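Local coordinates for protein agarase (Pseudoalteromonas fuliginea, PDB 6XJ9) that probably hydrolyses agarose, a red-algal galactan, as a family 50 glycoside hydrolase (GH50) of a marine bacterium, at residues A[595-600]-A[632-637]; A[521-526]-A[587-591]. All coordinates share one frame; numbering follows the deposited sequence.

Contact 1 (A[595-600]-A[632-637]); sequences ADKYFS and ASAKYV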
ATOM      1  N   ALA A 595     -38.434  25.180  -2.899  1.00 18.18           N
ATOM      2  CA  ALA A 595     -37.899  23.825  -2.851  1.00 18.29           C
ATOM      3  C   ALA A 595     -39.019  22.806  -2.618  1.00 18.43           C
ATOM      4  O   ALA A 595     -38.985  21.692  -3.143  1.00 16.95           O
ATOM      5  CB  ALA A 595     -36.843  23.730  -1.776  1.00 18.69           C
ATOM      6  N   ASP A 596     -40.031  23.204  -1.839  1.00 18.22           N
ATOM      7  CA  ASP A 596     -41.145  22.311  -1.559  1.00 19.06           C
ATOM      8  C   ASP A 596     -41.872  21.917  -2.848  1.00 18.52           C
ATOM      9  O   ASP A 596     -42.248  20.755  -3.027  1.00 18.48           O
ATOM     10  CB  ASP A 596     -42.099  22.925  -0.535  1.00 20.72           C
ATOM     11  CG  ASP A 596     -43.342  22.083  -0.366  1.00 22.40           C
ATOM     12  OD1 ASP A 596     -43.311  21.152   0.449  1.00 22.83           O
ATOM     13  OD2 ASP A 596     -44.310  22.351  -1.077  1.00 25.98           O
ATOM     14  N   LYS A 597     -42.084  22.896  -3.734  1.00 18.07           N
ATOM     15  CA  LYS A 597     -42.759  22.657  -4.999  1.00 18.11           C
ATOM     16  C   LYS A 597     -41.847  21.834  -5.908  1.00 17.86           C
ATOM     17  O   LYS A 597     -42.309  20.914  -6.585  1.00 18.03           O
ATOM     18  CB  LYS A 597     -43.242  23.977  -5.612  1.00 19.39           C
ATOM     19  CG  LYS A 597     -43.948  23.880  -6.965  1.00 19.00           C
ATOM     20  CD  LYS A 597     -45.317  23.216  -6.916  1.00 19.90           C
ATOM     21  CE  LYS A 597     -46.085  23.315  -8.226  1.00 20.21           C
ATOM     22  NZ  LYS A 597     -47.273  22.423  -8.228  1.00 21.55           N
ATOM     23  N   TYR A 598     -40.542  22.136  -5.895  1.00 16.96           N
ATOM     24  CA  TYR A 598     -39.615  21.318  -6.668  1.00 16.97           C
ATOM     25  C   TYR A 598     -39.783  19.850  -6.302  1.00 16.75           C
ATOM     26  O   TYR A 598     -39.987  19.007  -7.181  1.00 17.82           O
ATOM     27  CB  TYR A 598     -38.139  21.702  -6.498  1.00 15.78           C
ATOM     28  CG  TYR A 598     -37.197  20.712  -7.147  1.00 16.44           C
ATOM     29  CD1 TYR A 598     -37.019  20.707  -8.522  1.00 16.70           C
ATOM     30  CD2 TYR A 598     -36.498  19.766  -6.413  1.00 15.73           C
ATOM     31  CE1 TYR A 598     -36.176  19.807  -9.151  1.00 16.78           C
ATOM     32  CE2 TYR A 598     -35.642  18.857  -7.028  1.00 15.93           C
ATOM     33  CZ  TYR A 598     -35.477  18.882  -8.402  1.00 16.90           C
ATOM     34  OH  TYR A 598     -34.656  17.994  -9.047  1.00 18.01           O
ATOM     35  N   PHE A 599     -39.643  19.550  -5.003  1.00 16.22           N
ATOM     36  CA  PHE A 599     -39.634  18.167  -4.552  1.00 16.84           C
ATOM     37  C   PHE A 599     -41.008  17.521  -4.686  1.00 17.21           C
ATOM     38  O   PHE A 599     -41.093  16.317  -4.902  1.00 16.81           O
ATOM     39  CB  PHE A 599     -39.012  18.043  -3.158  1.00 16.42           C
ATOM     40  CG  PHE A 599     -37.514  18.210  -3.203  1.00 16.59           C
ATOM     41  CD1 PHE A 599     -36.709  17.185  -3.685  1.00 16.33           C
ATOM     42  CD2 PHE A 599     -36.912  19.401  -2.809  1.00 16.71           C
ATOM     43  CE1 PHE A 599     -35.332  17.341  -3.766  1.00 16.86           C
ATOM     44  CE2 PHE A 599     -35.534  19.549  -2.880  1.00 16.26           C
ATOM     45  CZ  PHE A 599     -34.747  18.526  -3.369  1.00 16.10           C
ATOM     46  N   SER A 600     -42.066  18.328  -4.544  1.00 16.77           N
ATOM     47  CA  SER A 600     -43.424  17.831  -4.662  1.00 17.44           C
ATOM     48  C   SER A 600     -43.672  17.347  -6.088  1.00 18.39           C
ATOM     49  O   SER A 600     -44.272  16.293  -6.283  1.00 17.58           O
ATOM     50  CB  SER A 600     -44.401  18.908  -4.269  1.00 19.78           C
ATOM     51  OG  SER A 600     -45.724  18.439  -4.428  1.00 23.37           O
ATOM     52  N   ALA A 632     -37.265  20.908   2.944  1.00 18.73           N
ATOM     53  CA  ALA A 632     -38.331  20.693   1.975  1.00 17.91           C
ATOM     54  C   ALA A 632     -38.230  19.283   1.401  1.00 18.58           C
ATOM     55  O   ALA A 632     -39.237  18.580   1.311  1.00 19.26           O
ATOM     56  CB  ALA A 632     -38.293  21.744   0.889  1.00 18.51           C
ATOM     57  N   SER A 633     -37.003  18.853   1.061  1.00 17.85           N
ATOM     58  CA  SER A 633     -36.799  17.541   0.461  1.00 17.68           C
ATOM     59  C   SER A 633     -37.232  16.402   1.390  1.00 17.83           C
ATOM     60  O   SER A 633     -37.760  15.384   0.930  1.00 16.88           O
ATOM     61  CB  SER A 633     -35.375  17.371  -0.016  1.00 17.51           C
ATOM     62  OG  SER A 633     -34.516  16.994   1.044  1.00 17.85           O
ATOM     63  N   ALA A 634     -37.006  16.582   2.697  1.00 18.47           N
ATOM     64  CA  ALA A 634     -37.218  15.536   3.689  1.00 20.22           C
ATOM     65  C   ALA A 634     -38.678  15.088   3.734  1.00 20.33           C
ATOM     66  O   ALA A 634     -38.961  13.970   4.138  1.00 22.81           O
ATOM     67  CB  ALA A 634     -36.738  15.999   5.044  1.00 19.93           C
ATOM     68  N   LYS A 635     -39.582  15.958   3.277  0.50 20.99           N
ATOM     69  CA  LYS A 635     -41.012  15.705   3.272  0.50 21.50           C
ATOM     70  C   LYS A 635     -41.414  14.834   2.082  0.50 20.54           C
ATOM     71  O   LYS A 635     -42.572  14.449   1.980  0.50 19.77           O
ATOM     72  CB  LYS A 635     -41.763  17.036   3.156  0.50 23.31           C
ATOM     73  CG  LYS A 635     -41.566  18.010   4.312  0.50 24.51           C
ATOM     74  CD  LYS A 635     -42.447  19.246   4.216  0.50 25.72           C
ATOM     75  CE  LYS A 635     -41.980  20.233   3.166  0.50 26.10           C
ATOM     76  NZ  LYS A 635     -41.155  21.316   3.756  0.50 26.55           N
ATOM     77  N   TYR A 636     -40.482  14.562   1.158  1.00 19.16           N
ATOM     78  CA  TYR A 636     -40.870  13.897  -0.076  1.00 19.45           C
ATOM     79  C   TYR A 636     -40.001  12.689  -0.409  1.00 19.62           C
ATOM     80  O   TYR A 636     -40.533  11.685  -0.876  1.00 21.86           O
ATOM     81  CB  TYR A 636     -40.924  14.882  -1.251  1.00 19.42           C
ATOM     82  CG  TYR A 636     -41.940  15.987  -1.095  1.00 20.32           C
ATOM     83  CD1 TYR A 636     -43.287  15.767  -1.350  1.00 19.89           C
ATOM     84  CD2 TYR A 636     -41.561  17.247  -0.660  1.00 20.34           C
ATOM     85  CE1 TYR A 636     -44.227  16.775  -1.196  1.00 20.45           C
ATOM     86  CE2 TYR A 636     -42.490  18.271  -0.502  1.00 19.91           C
ATOM     87  CZ  TYR A 636     -43.824  18.037  -0.782  1.00 20.43           C
ATOM     88  OH  TYR A 636     -44.739  19.045  -0.637  1.00 21.07           O
ATOM     89  N   VAL A 637     -38.686  12.789  -0.185  1.00 17.14           N
ATOM     90  CA  VAL A 637     -37.738  11.769  -0.614  1.00 16.91           C
ATOM     91  C   VAL A 637     -37.727  10.595   0.359  1.00 17.44           C
ATOM     92  O   VAL A 637     -38.022  10.753   1.536  1.00 17.18           O
ATOM     93  CB  VAL A 637     -36.323  12.352  -0.788  1.00 16.26           C
ATOM     94  CG1 VAL A 637     -36.357  13.600  -1.669  1.00 15.22           C
ATOM     95  CG2 VAL A 637     -35.670  12.672   0.553  1.00 15.55           C
TER

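Contact 2 (A[521-526]-A[587-591]); sequences HYGIVI and FSILL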
ATOM      1  N   HIS A 521     -27.241  32.669  -0.143  1.00 24.17           N
ATOM      2  CA  HIS A 521     -28.202  31.761   0.447  1.00 24.31           C
ATOM      3  C   HIS A 521     -29.563  31.957  -0.210  1.00 23.52           C
ATOM      4  O   HIS A 521     -30.195  30.994  -0.650  1.00 22.17           O
ATOM      5  CB  HIS A 521     -28.241  31.988   1.963  1.00 23.69           C
ATOM      6  CG  HIS A 521     -29.037  30.977   2.719  1.00 22.16           C
ATOM      7  ND1 HIS A 521     -28.804  30.719   4.054  1.00 23.00           N
ATOM      8  CD2 HIS A 521     -30.069  30.190   2.352  1.00 21.78           C
ATOM      9  CE1 HIS A 521     -29.642  29.796   4.473  1.00 22.70           C
ATOM     10  NE2 HIS A 521     -30.433  29.459   3.447  1.00 21.72           N
ATOM     11  N   TYR A 522     -29.997  33.218  -0.286  1.00 23.29           N
ATOM     12  CA  TYR A 522     -31.365  33.505  -0.687  1.00 22.87           C
ATOM     13  C   TYR A 522     -31.392  34.149  -2.068  1.00 21.93           C
ATOM     14  O   TYR A 522     -32.333  34.872  -2.383  1.00 22.36           O
ATOM     15  CB  TYR A 522     -32.067  34.358   0.379  1.00 22.99           C
ATOM     16  CG  TYR A 522     -32.168  33.673   1.718  1.00 21.91           C
ATOM     17  CD1 TYR A 522     -32.991  32.568   1.897  1.00 23.19           C
ATOM     18  CD2 TYR A 522     -31.426  34.108   2.797  1.00 21.29           C
ATOM     19  CE1 TYR A 522     -33.084  31.918   3.116  1.00 22.19           C
ATOM     20  CE2 TYR A 522     -31.509  33.475   4.026  1.00 22.19           C
ATOM     21  CZ  TYR A 522     -32.335  32.378   4.184  1.00 22.69           C
ATOM     22  OH  TYR A 522     -32.401  31.754   5.391  1.00 24.22           O
ATOM     23  N   GLY A 523     -30.380  33.849  -2.890  1.00 20.97           N
ATOM     24  CA  GLY A 523     -30.277  34.428  -4.223  1.00 21.59           C
ATOM     25  C   GLY A 523     -31.533  34.239  -5.075  1.00 22.57           C
ATOM     26  O   GLY A 523     -31.982  35.173  -5.738  1.00 23.49           O
ATOM     27  N   ILE A 524     -32.096  33.024  -5.055  1.00 22.99           N
ATOM     28  CA  ILE A 524     -33.269  32.688  -5.848  1.00 23.84           C
ATOM     29  C   ILE A 524     -34.429  33.584  -5.416  1.00 24.03           C
ATOM     30  O   ILE A 524     -35.213  34.030  -6.248  1.00 26.45           O
ATOM     31  CB  ILE A 524     -33.631  31.200  -5.691  1.00 24.77           C
ATOM     32  CG1 ILE A 524     -32.559  30.265  -6.260  1.00 25.24           C
ATOM     33  CG2 ILE A 524     -35.013  30.913  -6.285  1.00 26.81           C
ATOM     34  CD1 ILE A 524     -32.478  30.280  -7.772  1.00 29.48           C
ATOM     35  N   VAL A 525     -34.539  33.801  -4.103  1.00 23.11           N
ATOM     36  CA  VAL A 525     -35.613  34.588  -3.513  1.00 23.26           C
ATOM     37  C   VAL A 525     -35.399  36.048  -3.902  1.00 23.26           C
ATOM     38  O   VAL A 525     -36.275  36.658  -4.503  1.00 23.94           O
ATOM     39  CB  VAL A 525     -35.665  34.409  -1.984  1.00 21.93           C
ATOM     40  CG1 VAL A 525     -36.515  35.477  -1.307  1.00 22.43           C
ATOM     41  CG2 VAL A 525     -36.154  33.018  -1.591  1.00 22.12           C
ATOM     42  N   ILE A 526     -34.212  36.581  -3.577  1.00 24.44           N
ATOM     43  CA  ILE A 526     -33.896  37.977  -3.831  1.00 24.88           C
ATOM     44  C   ILE A 526     -34.173  38.301  -5.297  1.00 26.18           C
ATOM     45  O   ILE A 526     -34.980  39.180  -5.592  1.00 27.57           O
ATOM     46  CB  ILE A 526     -32.456  38.308  -3.392  1.00 25.36           C
ATOM     47  CG1 ILE A 526     -32.321  38.230  -1.868  1.00 24.37           C
ATOM     48  CG2 ILE A 526     -32.028  39.673  -3.921  1.00 25.80           C
ATOM     49  CD1 ILE A 526     -30.928  37.928  -1.382  1.00 24.76           C
ATOM     50  N   PHE A 587     -37.684  35.291   3.767  1.00 24.00           N
ATOM     51  CA  PHE A 587     -36.779  34.735   2.767  1.00 23.57           C
ATOM     52  C   PHE A 587     -36.736  33.216   2.910  1.00 22.70           C
ATOM     53  O   PHE A 587     -36.713  32.484   1.923  1.00 21.21           O
ATOM     54  CB  PHE A 587     -35.392  35.385   2.855  1.00 24.43           C
ATOM     55  CG  PHE A 587     -35.276  36.766   2.246  1.00 24.18           C
ATOM     56  CD1 PHE A 587     -36.394  37.562   2.032  1.00 24.17           C
ATOM     57  CD2 PHE A 587     -34.036  37.275   1.874  1.00 25.57           C
ATOM     58  CE1 PHE A 587     -36.280  38.826   1.466  1.00 22.04           C
ATOM     59  CE2 PHE A 587     -33.916  38.551   1.336  1.00 24.71           C
ATOM     60  CZ  PHE A 587     -35.042  39.320   1.119  1.00 22.81           C
ATOM     61  N   SER A 588     -36.755  32.766   4.167  1.00 23.41           N
ATOM     62  CA  SER A 588     -36.738  31.357   4.520  1.00 22.79           C
ATOM     63  C   SER A 588     -38.029  30.665   4.084  1.00 21.50           C
ATOM     64  O   SER A 588     -37.987  29.535   3.604  1.00 20.26           O
ATOM     65  CB  SER A 588     -36.497  31.214   5.989  1.00 23.54           C
ATOM     66  OG  SER A 588     -35.877  29.972   6.255  1.00 27.58           O
ATOM     67  N   ILE A 589     -39.166  31.351   4.262  1.00 20.13           N
ATOM     68  CA  ILE A 589     -40.481  30.842   3.891  1.00 20.55           C
ATOM     69  C   ILE A 589     -40.540  30.681   2.373  1.00 20.90           C
ATOM     70  O   ILE A 589     -41.013  29.659   1.868  1.00 20.64           O
ATOM     71  CB  ILE A 589     -41.595  31.771   4.433  1.00 20.57           C
ATOM     72  CG1 ILE A 589     -41.840  31.541   5.933  1.00 22.52           C
ATOM     73  CG2 ILE A 589     -42.882  31.643   3.631  1.00 19.45           C
ATOM     74  CD1 ILE A 589     -42.751  32.573   6.585  1.00 23.36           C
ATOM     75  N   LEU A 590     -39.999  31.682   1.665  1.00 19.70           N
ATOM     76  CA  LEU A 590     -40.034  31.736   0.212  1.00 20.21           C
ATOM     77  C   LEU A 590     -39.110  30.665  -0.369  1.00 19.46           C
ATOM     78  O   LEU A 590     -39.536  29.902  -1.240  1.00 20.99           O
ATOM     79  CB  LEU A 590     -39.695  33.156  -0.264  1.00 19.16           C
ATOM     80  CG  LEU A 590     -40.685  34.252   0.150  1.00 20.63           C
ATOM     81  CD1 LEU A 590     -40.331  35.605  -0.471  1.00 21.45           C
ATOM     82  CD2 LEU A 590     -42.115  33.871  -0.195  1.00 20.26           C
ATOM     83  N   LEU A 591     -37.886  30.553   0.156  1.00 18.65           N
ATOM     84  CA  LEU A 591     -36.975  29.506  -0.306  1.00 19.10           C
ATOM     85  C   LEU A 591     -37.534  28.106  -0.011  1.00 19.21           C
ATOM     86  O   LEU A 591     -37.500  27.232  -0.877  1.00 20.30           O
ATOM     87  CB  LEU A 591     -35.567  29.705   0.263  1.00 18.44           C
ATOM     88  CG  LEU A 591     -34.532  28.666  -0.189  1.00 19.54           C
ATOM     89  CD1 LEU A 591     -34.402  28.665  -1.712  1.00 18.94           C
ATOM     90  CD2 LEU A 591     -33.174  28.931   0.453  1.00 18.80           C
TER

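Contact 1 (A[595-600]-A[632-637])
The polar part of the contact joins Tyr-636 to Asp-596. The phenol OH of Tyr-636 donates to OD1 of Asp-596 at 2.8 Å, reaching the syn side of the carboxylate but from 34° out of its plane. Asp-596 holds CG anti to its own backbone N (chi1 173°), which swings the acid from the flank of its helix to the edge of the Tyr-636 ring. Lys-635 adds at most a long salt bridge, its NZ 4.0 Å from OD1 of Asp-596, and doubtful because the lysine has two conformers.

Helix 627-634 lies between parallel neighbouring strands 620-621 and 640-643, a beta-alpha-beta unit consistent with the barrel expected of GH50 enzymes; its last turn and the residues that follow pack on helix 584-609.

Aromatic faces supply the CH-pi and van der Waals contacts. CB of Ser-633 sits over the centre of the Phe-599 ring, 3.5 Å from its centroid, while Tyr-598 CD2 covers the opposite face; the Ser-633 hydroxyl is meanwhile bonded to Val-630 O. One face of Tyr-636 lies over the backbone at Phe-599 C and Ser-600 CA; separately, Ser-600 CB is 3.6 Å from Tyr-636 CZ. Where the helices come close, small residues meet: Ala-595 CB and Ala-632 CB are 3.6 Å apart.

Contact 2 (A[521-526]-A[587-591])
Helix-to-helix packing at the start of helix 523-529 illustrates how a short helix can be fitted to a long one: Tyr-522 and Val-525 lie against Phe-587 and Leu-591 of helix 584-609. Tyr-522 lays one ring face on Phe-587, with CB of Phe-587 3.9 Å from the Tyr-522 centroid in a CH-pi contact, a little toward the rim. The Phe-587 ring itself is displaced further and turns its edge to the same tyrosine, an offset edge-to-face pair with planes at 66°. On the other face of Tyr-522 lies the imidazole of His-521, its CD2 over the ring centre, so the phenol ring is held between a histidine and the long helix.

A break in the backbone accompanies this layering. Helix 518-521 ends and helix 523-529 begins around Tyr-522, which occupies the N-cap position of the second, and here the two consecutive rings lie one over the other, both beside helix 584-609. Their polar ends converge on Glu-628 of helix 627-634: OE2 is hydrogen-bonded to both Tyr-522 OH and Ser-588 OG, and OE1 to His-521 NE2.

Val-525 uses its two methyls differently. CG1, anti to the backbone N (chi1 165°), rises over a face of Phe-587, 4.2 Å from that ring's centroid. CG2 drops onto the helical backbone beside the bond from Leu-591 N to Phe-587 O, lying 3.5 Å from Leu-591 N. On the same side of the Phe-587 ring as Val-525, Ile-526 brings its CG1 obliquely to the rim, 3.6 Å from Phe-587 CE2. Leu-591 closes the opposite end of the interface, its CD2 meeting the edge of the His-521 imidazole at 3.9 Å from the His-521 CD2.

How the contacts relate
Contacts 1 and 2 show one long helix serving successive neighbours: both use helix 584-609, with segment 587-591 followed, after three residues, by 595-600, and their centres are about 15 Å apart. The two interfaces do not otherwise touch, yet helix 627-634 serves both. Near its beginning Glu-628 joins the polar groups of contact 2, Val-629 touches Leu-591 as well as Ala-595 and Phe-599, and its last residues enter contact 1. Contact 2 is built mainly on apolar and aromatic packing, whereas contact 1 adds a direct tyrosine-aspartate bond. The centres of contacts 1 and 2 lie on the same side of the chain's centre, about 23 and 25 Å from it.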